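Local coordinates for protein methylenetetrahydrofolate--tRNA-(uracil-5-)-methyltransferase TrmFO (Thermus thermophilus, PDB 3G5S) that probably methylates uridine 54 of tRNA to 5-methyluridine, using FAD, methylenetetrahydrofolate as the carbon donor and NAD(P)H as the reductant, at residues E60-A74 with Q414-L428. Sequence-based numbering, arbitrary orientation.
Sequences ETNAKGLLQAEMRRA and QAMYRRGLEAFSAWL
The ring of Tyr417 stands between Glu60 and Leu66, with Glu60 CG 3.7 Å from the ring centroid as a CH-pi contact over one face and Leu66 CD1 over the opposite face, toward the rim. With CG anti to the backbone N (chi1 178°), the tyrosine reaches across to helix 63-74 until its OH meets Ala69 CB at 3.4 Å. Replacing Tyr417 by alanine would probably leave a gap between Glu60 CG and Leu66 CD1 and take from Ala69 CB its hydroxyl neighbour. Beyond the ring, Glu60 OE1 is joined to Arg418 through two waters, one also bound to Gln414 O. One turn on, Leu421 enters as a knob among Leu66, Ala69, Glu70 and Arg73, its CD2 3.4 Å from Arg73 NH2 over a guanidinium face. Glu70 lays CB over the Phe424 ring, 3.9 Å from its centroid, and its carboxylate stacks nearly parallel to the ring; both carboxylate oxygens are taken by the backbone N atoms of Met374 and Leu375. Met71 CE touches Phe424 CZ at 3.5 Å. Segments 63-74 and 414-428 run in the same direction, 24° apart. Helix 409-429 thus flanks helix 63-74, which also packs against helices 77-84, 343-361 and 374-384 through Met71 on Met79, Leu67 on Leu344 and Leu66 on Met374.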
# COMPACT_ATOMS: atom_id res chain seq x y z
N GLU A 60 -19.13 6.43 -0.63
CA GLU A 60 -18.55 7.59 0.04
C GLU A 60 -18.04 7.24 1.43
O GLU A 60 -17.42 8.07 2.11
CB GLU A 60 -19.56 8.72 0.16
CG GLU A 60 -19.82 9.47 -1.13
CD GLU A 60 -20.93 10.48 -0.99
OE1 GLU A 60 -21.41 10.68 0.15
OE2 GLU A 60 -21.33 11.07 -2.01
N THR A 61 -18.31 6.02 1.86
CA THR A 61 -17.78 5.54 3.13
C THR A 61 -16.50 4.72 2.93
O THR A 61 -15.93 4.23 3.91
CB THR A 61 -18.79 4.66 3.87
OG1 THR A 61 -19.09 3.52 3.06
CG2 THR A 61 -20.06 5.44 4.16
N ASN A 62 -16.05 4.59 1.68
CA ASN A 62 -14.89 3.76 1.36
C ASN A 62 -13.67 4.58 0.99
O ASN A 62 -13.73 5.43 0.11
CB ASN A 62 -15.20 2.82 0.19
CG ASN A 62 -16.23 1.78 0.54
OD1 ASN A 62 -16.07 1.04 1.51
ND2 ASN A 62 -17.28 1.69 -0.26
N ALA A 63 -12.55 4.31 1.66
CA ALA A 63 -11.30 5.01 1.35
C ALA A 63 -10.90 4.83 -0.12
O ALA A 63 -10.42 5.77 -0.76
CB ALA A 63 -10.19 4.53 2.26
N LYS A 64 -11.09 3.63 -0.66
CA LYS A 64 -10.81 3.40 -2.07
C LYS A 64 -11.79 4.18 -2.96
O LYS A 64 -11.43 4.61 -4.05
CB LYS A 64 -10.85 1.90 -2.38
CG LYS A 64 -9.61 1.15 -1.87
CD LYS A 64 -9.68 -0.34 -2.15
CE LYS A 64 -8.46 -1.08 -1.63
NZ LYS A 64 -7.29 -0.99 -2.54
N GLY A 65 -13.01 4.37 -2.48
CA GLY A 65 -13.98 5.19 -3.19
C GLY A 65 -13.52 6.64 -3.31
O GLY A 65 -13.68 7.26 -4.35
N LEU A 66 -12.95 7.18 -2.24
CA LEU A 66 -12.38 8.51 -2.32
C LEU A 66 -11.23 8.55 -3.32
O LEU A 66 -11.15 9.45 -4.16
CB LEU A 66 -11.91 9.00 -0.95
CG LEU A 66 -11.14 10.31 -0.95
CD1 LEU A 66 -11.92 11.44 -1.62
CD2 LEU A 66 -10.72 10.71 0.46
N LEU A 67 -10.34 7.57 -3.26
CA LEU A 67 -9.20 7.56 -4.19
C LEU A 67 -9.68 7.46 -5.64
O LEU A 67 -9.11 8.10 -6.53
CB LEU A 67 -8.23 6.44 -3.82
CG LEU A 67 -6.91 6.42 -4.60
CD1 LEU A 67 -6.15 7.72 -4.49
CD2 LEU A 67 -6.04 5.28 -4.10
N GLN A 68 -10.72 6.65 -5.89
CA GLN A 68 -11.31 6.58 -7.22
C GLN A 68 -11.79 7.95 -7.69
O GLN A 68 -11.54 8.35 -8.83
CB GLN A 68 -12.47 5.59 -7.24
CG GLN A 68 -12.04 4.14 -7.10
CD GLN A 68 -13.17 3.20 -6.75
OE1 GLN A 68 -14.34 3.59 -6.75
NE2 GLN A 68 -12.83 1.95 -6.45
N ALA A 69 -12.50 8.65 -6.82
CA ALA A 69 -13.03 9.96 -7.16
C ALA A 69 -11.91 10.97 -7.42
O ALA A 69 -12.00 11.78 -8.35
CB ALA A 69 -13.97 10.47 -6.07
N GLU A 70 -10.87 10.93 -6.60
CA GLU A 70 -9.72 11.80 -6.80
C GLU A 70 -9.09 11.54 -8.16
O GLU A 70 -8.75 12.46 -8.89
CB GLU A 70 -8.68 11.59 -5.70
CG GLU A 70 -9.13 12.09 -4.34
CD GLU A 70 -8.18 11.75 -3.19
OE1 GLU A 70 -7.14 11.06 -3.39
OE2 GLU A 70 -8.50 12.18 -2.06
N MSE A 71 -8.91 10.27 -8.49
CA MSE A 71 -8.27 9.92 -9.75
C MSE A 71 -9.12 10.32 -10.96
O MSE A 71 -8.56 10.71 -11.99
CB MSE A 71 -7.84 8.46 -9.75
CG MSE A 71 -6.62 8.21 -8.86
SE MSE A 71 -5.05 9.26 -9.41
CE MSE A 71 -5.28 10.75 -8.19
N ARG A 72 -10.45 10.26 -10.86
CA ARG A 72 -11.28 10.80 -11.93
C ARG A 72 -11.04 12.29 -12.09
O ARG A 72 -10.92 12.79 -13.20
CB ARG A 72 -12.76 10.56 -11.67
CG ARG A 72 -13.20 9.12 -11.81
CD ARG A 72 -14.72 9.02 -11.91
NE ARG A 72 -15.15 7.63 -11.96
CZ ARG A 72 -15.46 6.90 -10.90
NH1 ARG A 72 -15.44 7.43 -9.68
NH2 ARG A 72 -15.79 5.63 -11.06
N ARG A 73 -11.00 13.01 -10.97
CA ARG A 73 -10.79 14.45 -11.03
C ARG A 73 -9.44 14.76 -11.67
O ARG A 73 -9.31 15.76 -12.37
CB ARG A 73 -10.88 15.08 -9.64
CG ARG A 73 -12.22 14.91 -8.93
CD ARG A 73 -13.24 15.94 -9.35
NE ARG A 73 -14.53 15.77 -8.66
CZ ARG A 73 -14.96 16.53 -7.65
NH1 ARG A 73 -14.19 17.50 -7.18
NH2 ARG A 73 -16.15 16.31 -7.11
N ALA A 74 -8.46 13.89 -11.44
CA ALA A 74 -7.13 14.08 -12.00
C ALA A 74 -7.04 13.72 -13.49
O ALA A 74 -6.05 14.03 -14.13
CB ALA A 74 -6.10 13.26 -11.22
N GLN A 414 -18.17 9.64 5.49
CA GLN A 414 -18.76 10.50 4.48
C GLN A 414 -18.16 11.91 4.55
O GLN A 414 -17.87 12.53 3.53
CB GLN A 414 -20.28 10.52 4.62
CG GLN A 414 -20.93 9.16 4.30
CD GLN A 414 -22.43 9.13 4.52
OE1 GLN A 414 -23.17 8.48 3.78
NE2 GLN A 414 -22.89 9.83 5.54
N ALA A 415 -17.98 12.43 5.76
CA ALA A 415 -17.38 13.74 5.95
C ALA A 415 -15.93 13.76 5.45
O ALA A 415 -15.52 14.73 4.80
CB ALA A 415 -17.44 14.14 7.40
N MSE A 416 -15.18 12.70 5.73
CA MSE A 416 -13.80 12.61 5.26
C MSE A 416 -13.73 12.56 3.74
O MSE A 416 -12.82 13.13 3.12
CB MSE A 416 -13.13 11.36 5.84
CG MSE A 416 -12.83 11.40 7.32
SE MSE A 416 -11.96 9.74 7.85
CE MSE A 416 -11.48 10.20 9.68
N TYR A 417 -14.68 11.86 3.13
CA TYR A 417 -14.75 11.78 1.68
C TYR A 417 -14.94 13.16 1.07
O TYR A 417 -14.21 13.57 0.18
CB TYR A 417 -15.87 10.82 1.27
CG TYR A 417 -16.10 10.67 -0.21
CD1 TYR A 417 -16.78 11.65 -0.93
CD2 TYR A 417 -15.68 9.53 -0.88
CE1 TYR A 417 -17.01 11.51 -2.27
CE2 TYR A 417 -15.91 9.38 -2.23
CZ TYR A 417 -16.57 10.38 -2.92
OH TYR A 417 -16.81 10.23 -4.26
N ARG A 418 -15.94 13.89 1.56
CA ARG A 418 -16.22 15.20 0.99
C ARG A 418 -15.06 16.16 1.20
O ARG A 418 -14.68 16.90 0.29
CB ARG A 418 -17.47 15.80 1.62
CG ARG A 418 -18.73 15.14 1.18
CD ARG A 418 -19.92 15.99 1.56
NE ARG A 418 -21.16 15.35 1.16
CZ ARG A 418 -22.24 16.00 0.74
NH1 ARG A 418 -22.22 17.33 0.66
NH2 ARG A 418 -23.33 15.33 0.40
N ARG A 419 -14.51 16.16 2.40
CA ARG A 419 -13.39 17.04 2.72
C ARG A 419 -12.18 16.71 1.85
O ARG A 419 -11.52 17.60 1.32
CB ARG A 419 -13.04 16.89 4.20
CG ARG A 419 -11.90 17.79 4.66
CD ARG A 419 -11.47 17.44 6.08
NE ARG A 419 -10.90 16.09 6.11
CZ ARG A 419 -10.56 15.44 7.22
NH1 ARG A 419 -10.71 16.01 8.41
NH2 ARG A 419 -10.05 14.22 7.13
N GLY A 420 -11.90 15.42 1.70
CA GLY A 420 -10.73 14.99 0.97
C GLY A 420 -10.83 15.29 -0.51
O GLY A 420 -9.87 15.73 -1.14
N LEU A 421 -12.01 15.03 -1.08
CA LEU A 421 -12.19 15.25 -2.51
C LEU A 421 -12.07 16.74 -2.82
O LEU A 421 -11.44 17.12 -3.81
CB LEU A 421 -13.53 14.69 -2.97
CG LEU A 421 -13.79 14.71 -4.47
CD1 LEU A 421 -12.68 14.00 -5.24
CD2 LEU A 421 -15.14 14.07 -4.76
N GLU A 422 -12.64 17.58 -1.96
CA GLU A 422 -12.53 19.02 -2.13
C GLU A 422 -11.08 19.48 -2.04
O GLU A 422 -10.63 20.30 -2.83
CB GLU A 422 -13.39 19.76 -1.10
CG GLU A 422 -13.25 21.28 -1.18
CD GLU A 422 -13.97 22.02 -0.06
OE1 GLU A 422 -14.83 21.43 0.62
OE2 GLU A 422 -13.68 23.22 0.13
N ALA A 423 -10.35 18.95 -1.06
CA ALA A 423 -8.95 19.31 -0.88
C ALA A 423 -8.13 18.90 -2.10
O ALA A 423 -7.27 19.65 -2.56
CB ALA A 423 -8.38 18.66 0.37
N PHE A 424 -8.40 17.71 -2.62
CA PHE A 424 -7.68 17.23 -3.78
C PHE A 424 -7.95 18.10 -5.01
O PHE A 424 -7.04 18.44 -5.77
CB PHE A 424 -8.04 15.78 -4.08
CG PHE A 424 -7.17 15.16 -5.13
CD1 PHE A 424 -5.88 14.74 -4.81
CD2 PHE A 424 -7.61 15.04 -6.43
CE1 PHE A 424 -5.06 14.19 -5.78
CE2 PHE A 424 -6.79 14.48 -7.40
CZ PHE A 424 -5.52 14.06 -7.06
N SER A 425 -9.22 18.44 -5.21
CA SER A 425 -9.61 19.27 -6.34
C SER A 425 -8.97 20.65 -6.27
O SER A 425 -8.53 21.19 -7.28
CB SER A 425 -11.13 19.38 -6.42
OG SER A 425 -11.70 18.14 -6.78
N ALA A 426 -8.93 21.24 -5.08
CA ALA A 426 -8.29 22.54 -4.92
C ALA A 426 -6.79 22.44 -5.22
O ALA A 426 -6.21 23.33 -5.83
CB ALA A 426 -8.52 23.09 -3.52
N TRP A 427 -6.18 21.34 -4.80
CA TRP A 427 -4.77 21.11 -5.09
C TRP A 427 -4.55 21.04 -6.60
O TRP A 427 -3.65 21.69 -7.13
CB TRP A 427 -4.29 19.86 -4.37
CG TRP A 427 -2.89 19.48 -4.71
CD1 TRP A 427 -1.74 20.07 -4.24
CD2 TRP A 427 -2.48 18.42 -5.58
NE1 TRP A 427 -0.64 19.43 -4.79
CE2 TRP A 427 -1.07 18.42 -5.61
CE3 TRP A 427 -3.17 17.48 -6.34
CZ2 TRP A 427 -0.34 17.51 -6.36
CZ3 TRP A 427 -2.44 16.58 -7.10
CH2 TRP A 427 -1.04 16.59 -7.10
N LEU A 428 -5.37 20.26 -7.30
CA LEU A 428 -5.24 20.15 -8.76
C LEU A 428 -5.34 21.52 -9.42
O LEU A 428 -4.59 21.84 -10.33
CB LEU A 428 -6.34 19.26 -9.34
CG LEU A 428 -6.29 17.76 -9.11
CD1 LEU A 428 -7.58 17.12 -9.60
CD2 LEU A 428 -5.08 17.15 -9.80
O HOH W 1 -20.24 12.57 1.58
O HOH W 2 -23.81 12.55 -0.13